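Local coordinates for potential RNA-dependent RNA polymerase (Human picobirnavirus, PDB 5I62), which probably polymerises ribonucleotides on an RNA template, serving both transcription and replication of the viral double-stranded RNA genome, at residues P17-R20 / A21-N25; M82-L85 / K86-M89; L223-R227 / L228-P232; V235-E238 / A239-R242. All coordinates share one frame; numbering follows the deposited sequence.

Contact 1 (P17-R20 / A21-N25)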
# COMPACT_ATOMS: atom_id res chain seq x y z
N PRO A 17 3.44 20.55 21.56
CA PRO A 17 2.43 21.31 20.79
C PRO A 17 2.08 20.68 19.45
O PRO A 17 0.92 20.75 19.04
CB PRO A 17 3.12 22.67 20.59
CG PRO A 17 3.98 22.82 21.79
CD PRO A 17 4.53 21.42 22.03
N GLY A 18 3.05 20.09 18.75
CA GLY A 18 2.75 19.45 17.48
C GLY A 18 1.77 18.30 17.62
O GLY A 18 0.87 18.12 16.80
N LEU A 19 1.94 17.48 18.67
CA LEU A 19 1.00 16.40 18.95
C LEU A 19 -0.37 16.94 19.29
O LEU A 19 -1.40 16.38 18.90
CB LEU A 19 1.53 15.54 20.09
CG LEU A 19 0.80 14.23 20.42
CD1 LEU A 19 0.77 13.29 19.20
CD2 LEU A 19 1.44 13.57 21.64
N ARG A 20 -0.40 18.04 20.04
CA ARG A 20 -1.65 18.69 20.40
C ARG A 20 -2.42 19.17 19.17
O ARG A 20 -3.62 18.93 19.05
CB ARG A 20 -1.33 19.85 21.34
CG ARG A 20 -2.52 20.69 21.67
CD ARG A 20 -3.61 19.83 22.15
NE ARG A 20 -3.57 19.73 23.59
CZ ARG A 20 -4.63 19.40 24.31
NH1 ARG A 20 -5.77 19.14 23.68
NH2 ARG A 20 -4.54 19.33 25.63
N ALA A 21 -1.73 19.85 18.26
CA ALA A 21 -2.36 20.25 17.01
C ALA A 21 -2.83 19.04 16.22
O ALA A 21 -3.91 19.05 15.62
CB ALA A 21 -1.38 21.05 16.16
N TYR A 22 -1.99 18.00 16.17
CA TYR A 22 -2.34 16.80 15.41
C TYR A 22 -3.70 16.26 15.83
O TYR A 22 -4.58 16.06 15.00
CB TYR A 22 -1.26 15.73 15.59
CG TYR A 22 -1.53 14.48 14.77
CD1 TYR A 22 -1.09 14.38 13.46
CD2 TYR A 22 -2.26 13.43 15.31
CE1 TYR A 22 -1.36 13.24 12.70
CE2 TYR A 22 -2.54 12.30 14.55
CZ TYR A 22 -2.08 12.21 13.26
OH TYR A 22 -2.36 11.08 12.53
N PHE A 23 -3.89 16.03 17.13
CA PHE A 23 -5.14 15.42 17.56
C PHE A 23 -6.33 16.38 17.45
O PHE A 23 -7.47 15.93 17.26
CB PHE A 23 -5.00 14.87 18.97
CG PHE A 23 -4.32 13.53 19.02
CD1 PHE A 23 -4.84 12.46 18.29
CD2 PHE A 23 -3.16 13.34 19.74
CE1 PHE A 23 -4.23 11.21 18.32
CE2 PHE A 23 -2.54 12.09 19.77
CZ PHE A 23 -3.08 11.02 19.05
N SER A 24 -6.09 17.69 17.56
CA SER A 24 -7.16 18.65 17.27
C SER A 24 -7.65 18.48 15.84
O SER A 24 -8.85 18.55 15.57
CB SER A 24 -6.68 20.09 17.46
OG SER A 24 -6.26 20.30 18.79
N ASN A 25 -6.72 18.32 14.91
CA ASN A 25 -7.10 18.12 13.52
C ASN A 25 -7.80 16.78 13.33
O ASN A 25 -8.74 16.67 12.52
CB ASN A 25 -5.87 18.23 12.62
CG ASN A 25 -6.21 18.06 11.16
OD1 ASN A 25 -5.76 17.11 10.52
ND2 ASN A 25 -7.04 18.96 10.63

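Contact 2 (M82-L85 / K86-M89)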
# COMPACT_ATOMS: atom_id res chain seq x y z
N MET A 82 -11.26 14.88 4.84
CA MET A 82 -11.03 14.02 5.99
C MET A 82 -12.16 14.22 7.00
O MET A 82 -12.36 15.33 7.51
CB MET A 82 -9.67 14.35 6.59
CG MET A 82 -9.39 13.69 7.91
SD MET A 82 -7.84 14.35 8.62
CE MET A 82 -7.66 13.22 9.97
N LEU A 83 -12.90 13.15 7.29
CA LEU A 83 -14.03 13.26 8.19
C LEU A 83 -13.56 13.46 9.63
O LEU A 83 -12.45 13.06 9.99
CB LEU A 83 -14.91 12.02 8.10
CG LEU A 83 -15.62 11.71 6.78
CD1 LEU A 83 -16.49 10.47 6.92
CD2 LEU A 83 -16.47 12.89 6.33
N PRO A 84 -14.38 14.07 10.48
CA PRO A 84 -14.04 14.18 11.90
C PRO A 84 -13.95 12.81 12.55
O PRO A 84 -14.54 11.84 12.08
CB PRO A 84 -15.20 14.98 12.51
CG PRO A 84 -15.94 15.57 11.36
CD PRO A 84 -15.64 14.75 10.13
N LEU A 85 -13.21 12.77 13.66
CA LEU A 85 -13.05 11.53 14.42
C LEU A 85 -14.39 10.89 14.77
O LEU A 85 -14.56 9.67 14.68
CB LEU A 85 -12.25 11.82 15.70
CG LEU A 85 -12.08 10.62 16.64
CD1 LEU A 85 -11.24 9.50 15.98
CD2 LEU A 85 -11.48 11.06 17.97
N LYS A 86 -15.36 11.71 15.17
CA LYS A 86 -16.69 11.21 15.50
C LYS A 86 -17.31 10.40 14.35
O LYS A 86 -18.17 9.55 14.61
CB LYS A 86 -17.62 12.37 15.86
CG LYS A 86 -18.19 13.06 14.62
CD LYS A 86 -19.29 14.05 14.94
CE LYS A 86 -18.90 15.41 14.56
NZ LYS A 86 -19.84 16.46 15.05
N GLU A 87 -16.91 10.64 13.10
CA GLU A 87 -17.46 9.90 11.96
C GLU A 87 -16.53 8.80 11.45
O GLU A 87 -16.82 8.21 10.40
CB GLU A 87 -17.81 10.86 10.83
CG GLU A 87 -18.74 11.99 11.25
CD GLU A 87 -18.73 13.15 10.26
OE1 GLU A 87 -18.90 14.31 10.70
OE2 GLU A 87 -18.53 12.91 9.04
N ARG A 88 -15.45 8.51 12.18
CA ARG A 88 -14.48 7.49 11.82
C ARG A 88 -14.40 6.38 12.86
O ARG A 88 -13.56 5.50 12.73
CB ARG A 88 -13.09 8.13 11.65
CG ARG A 88 -12.98 9.13 10.49
CD ARG A 88 -11.61 9.77 10.41
NE ARG A 88 -10.56 8.79 10.14
CZ ARG A 88 -9.29 8.94 10.51
NH1 ARG A 88 -8.90 10.04 11.16
NH2 ARG A 88 -8.40 8.00 10.23
N MET A 89 -15.25 6.42 13.90
CA MET A 89 -15.12 5.45 14.99
C MET A 89 -15.43 4.04 14.51
O MET A 89 -14.86 3.07 15.05
CB MET A 89 -16.05 5.82 16.15
CG MET A 89 -15.72 7.14 16.82
SD MET A 89 -14.05 7.23 17.50
CE MET A 89 -14.01 5.77 18.54
O HOH W 1 -10.35 12.58 11.68

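Contact 3 (L223-R227 / L228-P232)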
# COMPACT_ATOMS: atom_id res chain seq x y z
N LEU A 223 14.60 -7.47 1.04
CA LEU A 223 15.78 -7.40 0.18
C LEU A 223 16.09 -8.75 -0.46
O LEU A 223 16.40 -8.82 -1.66
CB LEU A 223 17.00 -6.92 0.95
CG LEU A 223 17.39 -5.46 0.79
CD1 LEU A 223 18.74 -5.21 1.47
CD2 LEU A 223 17.45 -5.09 -0.70
N THR A 224 16.07 -9.82 0.34
CA THR A 224 16.28 -11.17 -0.16
C THR A 224 15.23 -11.56 -1.19
O THR A 224 15.55 -12.10 -2.26
CB THR A 224 16.27 -12.16 1.01
OG1 THR A 224 17.46 -11.99 1.78
CG2 THR A 224 16.19 -13.62 0.50
N PHE A 225 13.95 -11.31 -0.88
CA PHE A 225 12.89 -11.62 -1.82
C PHE A 225 13.02 -10.81 -3.10
O PHE A 225 12.76 -11.33 -4.20
CB PHE A 225 11.52 -11.40 -1.17
CG PHE A 225 11.03 -12.57 -0.37
CD1 PHE A 225 11.86 -13.20 0.54
CD2 PHE A 225 9.74 -13.06 -0.54
CE1 PHE A 225 11.42 -14.29 1.27
CE2 PHE A 225 9.29 -14.15 0.19
CZ PHE A 225 10.13 -14.76 1.09
N GLN A 226 13.43 -9.55 -2.98
CA GLN A 226 13.64 -8.70 -4.16
C GLN A 226 14.71 -9.28 -5.07
O GLN A 226 14.54 -9.35 -6.30
CB GLN A 226 14.01 -7.28 -3.74
CG GLN A 226 12.85 -6.48 -3.21
CD GLN A 226 13.28 -5.15 -2.61
OE1 GLN A 226 14.35 -5.03 -2.02
NE2 GLN A 226 12.42 -4.15 -2.76
N ARG A 227 15.83 -9.70 -4.49
CA ARG A 227 16.93 -10.20 -5.32
C ARG A 227 16.60 -11.56 -5.94
O ARG A 227 17.09 -11.87 -7.03
CB ARG A 227 18.20 -10.26 -4.49
CG ARG A 227 18.67 -8.85 -4.14
CD ARG A 227 20.11 -8.85 -3.70
NE ARG A 227 20.25 -9.46 -2.39
CZ ARG A 227 20.57 -8.78 -1.29
NH1 ARG A 227 20.80 -7.48 -1.37
NH2 ARG A 227 20.67 -9.42 -0.14
N LEU A 228 15.79 -12.37 -5.28
CA LEU A 228 15.34 -13.63 -5.87
C LEU A 228 14.16 -13.46 -6.82
O LEU A 228 13.83 -14.42 -7.53
CB LEU A 228 14.96 -14.61 -4.77
CG LEU A 228 16.20 -15.04 -3.99
CD1 LEU A 228 15.80 -15.85 -2.79
CD2 LEU A 228 17.13 -15.83 -4.90
N GLY A 229 13.51 -12.31 -6.81
CA GLY A 229 12.35 -12.08 -7.64
C GLY A 229 11.09 -12.81 -7.21
O GLY A 229 10.20 -13.00 -8.03
N LEU A 230 11.00 -13.18 -5.93
CA LEU A 230 9.87 -14.00 -5.47
C LEU A 230 8.55 -13.22 -5.46
O LEU A 230 7.48 -13.80 -5.72
CB LEU A 230 10.15 -14.56 -4.08
CG LEU A 230 11.26 -15.61 -4.04
CD1 LEU A 230 11.69 -15.88 -2.60
CD2 LEU A 230 10.76 -16.87 -4.70
N VAL A 231 8.59 -11.94 -5.12
CA VAL A 231 7.41 -11.07 -5.14
C VAL A 231 7.68 -9.95 -6.13
O VAL A 231 8.29 -8.94 -5.77
CB VAL A 231 7.10 -10.51 -3.75
CG1 VAL A 231 5.90 -9.54 -3.79
CG2 VAL A 231 6.87 -11.63 -2.76
N PRO A 232 7.27 -10.10 -7.39
CA PRO A 232 7.66 -9.11 -8.41
C PRO A 232 7.24 -7.68 -8.08
O PRO A 232 7.98 -6.75 -8.43
CB PRO A 232 6.97 -9.62 -9.69
CG PRO A 232 6.84 -11.12 -9.48
CD PRO A 232 6.55 -11.26 -7.97

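Contact 4 (V235-E238 / A239-R242)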
# COMPACT_ATOMS: atom_id res chain seq x y z
N VAL A 235 9.76 -5.58 -6.65
CA VAL A 235 10.91 -5.23 -7.46
C VAL A 235 10.55 -4.06 -8.36
O VAL A 235 11.17 -3.00 -8.28
CB VAL A 235 11.41 -6.44 -8.28
CG1 VAL A 235 12.62 -6.05 -9.14
CG2 VAL A 235 11.76 -7.60 -7.35
N SER A 236 9.55 -4.24 -9.22
CA SER A 236 9.20 -3.20 -10.18
C SER A 236 7.94 -3.60 -10.93
O SER A 236 7.55 -4.77 -10.94
CB SER A 236 10.32 -2.97 -11.19
OG SER A 236 10.39 -4.07 -12.08
N MET A 237 7.32 -2.62 -11.58
CA MET A 237 6.16 -2.92 -12.42
C MET A 237 6.57 -3.73 -13.64
O MET A 237 5.76 -4.48 -14.20
CB MET A 237 5.46 -1.63 -12.83
CG MET A 237 4.86 -0.86 -11.65
SD MET A 237 3.44 -1.71 -10.91
CE MET A 237 4.20 -2.50 -9.48
N GLU A 238 7.82 -3.60 -14.07
CA GLU A 238 8.29 -4.42 -15.18
C GLU A 238 8.46 -5.88 -14.76
O GLU A 238 8.18 -6.80 -15.55
CB GLU A 238 9.59 -3.84 -15.74
CG GLU A 238 9.40 -2.48 -16.45
CD GLU A 238 9.09 -1.31 -15.50
OE1 GLU A 238 9.60 -1.29 -14.35
OE2 GLU A 238 8.32 -0.40 -15.90
N ALA A 239 8.89 -6.12 -13.52
CA ALA A 239 8.93 -7.50 -13.02
C ALA A 239 7.52 -8.07 -12.89
O ALA A 239 7.31 -9.27 -13.13
CB ALA A 239 9.65 -7.56 -11.68
N VAL A 240 6.56 -7.23 -12.50
CA VAL A 240 5.16 -7.68 -12.44
C VAL A 240 4.68 -8.08 -13.82
O VAL A 240 4.03 -9.11 -13.99
CB VAL A 240 4.26 -6.58 -11.85
CG1 VAL A 240 2.78 -6.96 -12.03
CG2 VAL A 240 4.56 -6.36 -10.38
N ASP A 241 4.96 -7.23 -14.82
CA ASP A 241 4.51 -7.46 -16.19
C ASP A 241 5.11 -8.74 -16.76
O ASP A 241 4.45 -9.48 -17.49
CB ASP A 241 4.88 -6.27 -17.08
CG ASP A 241 4.18 -4.98 -16.65
OD1 ASP A 241 3.25 -5.06 -15.81
OD2 ASP A 241 4.54 -3.89 -17.17
N ARG A 242 6.38 -9.01 -16.44
CA ARG A 242 6.98 -10.23 -16.94
C ARG A 242 6.27 -11.46 -16.39
O ARG A 242 6.06 -12.43 -17.12
CB ARG A 242 8.46 -10.30 -16.63
CG ARG A 242 9.26 -9.42 -17.55
CD ARG A 242 10.72 -9.77 -17.47
NE ARG A 242 11.00 -10.41 -16.20
CZ ARG A 242 11.58 -9.78 -15.18
NH1 ARG A 242 11.92 -8.49 -15.30
NH2 ARG A 242 11.81 -10.43 -14.04

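Contact 1 (P17-R20 / A21-N25)
The carbonyl oxygen of Arg-20 is gripped twice by Ser-24: the hydroxyl OG donates to Arg-20 O at 3.0 Å, and the backbone N of Ser-24 binds Arg-20 O at 3.1 Å. The two donors arrive from opposite faces of the carbonyl plane. A chi1 of -60° sets OG beside its own backbone N, from where a short polar side chain can fold back one turn, which suits serine to this exposed side. Further i to i+4 bonds run in series, Ala-21 N to Pro-17 O, Tyr-22 N to Gly-18 O and Phe-23 N to Leu-19 O. They make the first two turns of helix 17-28, which Pro-17 can open because its missing N-H is not needed there. On the buried side Leu-19 and Phe-23 lie alongside each other, pointing the same way, with Leu-19 CD1 3.6 Å from Phe-23 CE2 in an oblique approach to the ring. The same ring has CD2 of Tyr-22 over one face, near its rim. Beyond the helix, the hydroxyl of Tyr-22 bonds to Leu-184 O and the side chain of Phe-23 rests on Val-183, so this side of the helix packs on strand 176-189.

Contact 2 (M82-L85 / K86-M89)
Glu-87 folds back over Pro-84, its side chain slanting across the proline ring while it meets Leu-83 at about a right angle. The carboxylate straddles the two residues: OE1 lies 3.3 Å from Pro-84 CG, and OE2 comes within 3.4 Å of Leu-83 CD2. These are contacts of a charged group with aliphatic carbons, tolerable on an exposed surface. With CG beside the backbone N (chi1 -55°) and the rest of the chain extended, the carboxylate is carried back to the proline. Arg-88 turns to the other side. Its aliphatic part passes the backbone, CD 3.4 Å from Leu-83 O, and a bend at chi3 (63°) swings the guanidinium toward Met-82, whose extended chain brings CE obliquely to 3.6 Å from Arg-88 NH1. A water in the plane of the guanidinium accepts from Arg-88 NH1 and donates to Leu-83 O at 2.7 Å, bridging the two residues. Farther along, Leu-85 CD1 lies 3.9 Å from Met-89 SD, the two side chains slanting across each other; methionine, unbranched and apolar, suits such a place beside a leucine.

The backbone beneath is a 3-10 turn, closed by the i to i+3 bonds Glu-87 N to Pro-84 O, at 2.8 Å, and Arg-88 N to Leu-85 O. This turn leads into helix 89-97. Arg-88 NH2 binds Gly-185 O on strand 176-189, Leu-85 packs against Val-26 of helix 17-28 and Tyr-308 of strand 306-309, and Met-82 reaches Trp-186.

Contact 3 (L223-R227 / L228-P232)
Leu-230 lays its CD1 methyl almost squarely over the ring of Phe-225, 3.9 Å from the centroid and 4° off the ring normal, a CH-pi contact made over the face. A second aliphatic group, Val-231 CG2, comes to the ring edge near its plane, 3.9 Å from Phe-225 CD2. The ring is thus held from one face and from its rim by consecutive residues of the chain leaving the helix. Leu-230 keeps CG beside its backbone N (chi1 -68°), which lets the branch fold back over the aromatic ring. On another side of the helix, Thr-224 and Leu-228 run side by side, with Thr-224 CG2 4.0 Å from Leu-228 CD1, and both rest on Val-121. Phe-225 also packs on Leu-333 and Val-231 on Thr-332, both of helix 327-345.

The backbone bonds describe how helix 208-228 stops. Leu-228 N still makes a regular i to i+4 bond to Thr-224 O at 3.0 Å. Then Leu-230 N reaches back to Phe-225 O at 3.1 Å, and Gly-229 N binds Gln-226 O weakly at 3.2 Å. This is a Schellman motif with Gly-229 as its C-prime residue; a positive phi of 72° is readily adopted by a residue with no side chain.

A polar tie to the following loop comes from Gln-226 NE2, which bonds to Trp-234 O. Carbonyls that lose their regular i+4 partners at the helix end are therefore met by the N-H groups of Leu-230 and, weakly, Gly-229, while aliphatic carbons pack on the neighbouring ring.

Contact 4 (V235-E238 / A239-R242)
The guanidinium of Arg-242 folds back along the helix toward Glu-238 O, which it meets obliquely and without a hydrogen bond, NH1 lying 4.1 Å from that oxygen. One face of the group lies over the backbone of Ala-239, whose CA is offset toward the rim. Arg-242 also uses its backbone N, which bonds to Glu-238 O at 3.0 Å. The other flat group, the carboxylate of Asp-241, lies against Met-237 O, with OD1 3.0 Å from that oxygen, two acceptors brought together. A bond from the backbone N of Gly-415 to Asp-241 OD2 helps hold the carboxylate and may compensate this approach. The same Met-237 O takes the backbone N of Asp-241 at 2.9 Å.

Helix 237-250 is started by Ser-236 at the N-cap. With OG swung between its backbone N and carbonyl carbon (chi1 72°), the hydroxyl accepts from Ala-239 N at 2.9 Å with an N-H...O angle of 159°, and Ser-236 O takes Val-240 N one turn on. A serine suits the place because its short arm can answer an N-H that has no earlier carbonyl in the helix. Apolar groups flank the cap: Val-235 CB meets Ala-239 CB at 4.0 Å, and Met-237 CE lies beside Val-240 CG2, both chains pointing the same way.

Glu-238 stands in the first turn, where the helix dipole would be expected to stabilise its negative charge. Its OE2 is 5.3 Å from Asp-241 OD2, a pairing of like charges that would be eased by their separate partners, Lys-455 NZ in a salt bridge with Glu-238 and Gly-415 N for Asp-241.

The four contacts form two pairs on opposite sides of the chain's centre. Contacts 1 and 2 have centres 16 Å apart and touch, Asn-25 OD1 lying 3.9 Å from Met-82 SD; both pack against strand 176-189. Contacts 3 and 4 are nearer still, with centres 11 Å apart: contact 3 ends helix 208-228 and contact 4 begins helix 237-250, and in the join between them Pro-232 CB lies 3.5 Å from Ala-239 O and Val-235 CG2 lies 3.4 Å from Gln-226 O. Between the pairs the gap is wide, with nearest atoms of contacts 2 and 4 about 26 Å apart. Contact 3 packs on helix 327-345, part of the catalytic region of the polymerase.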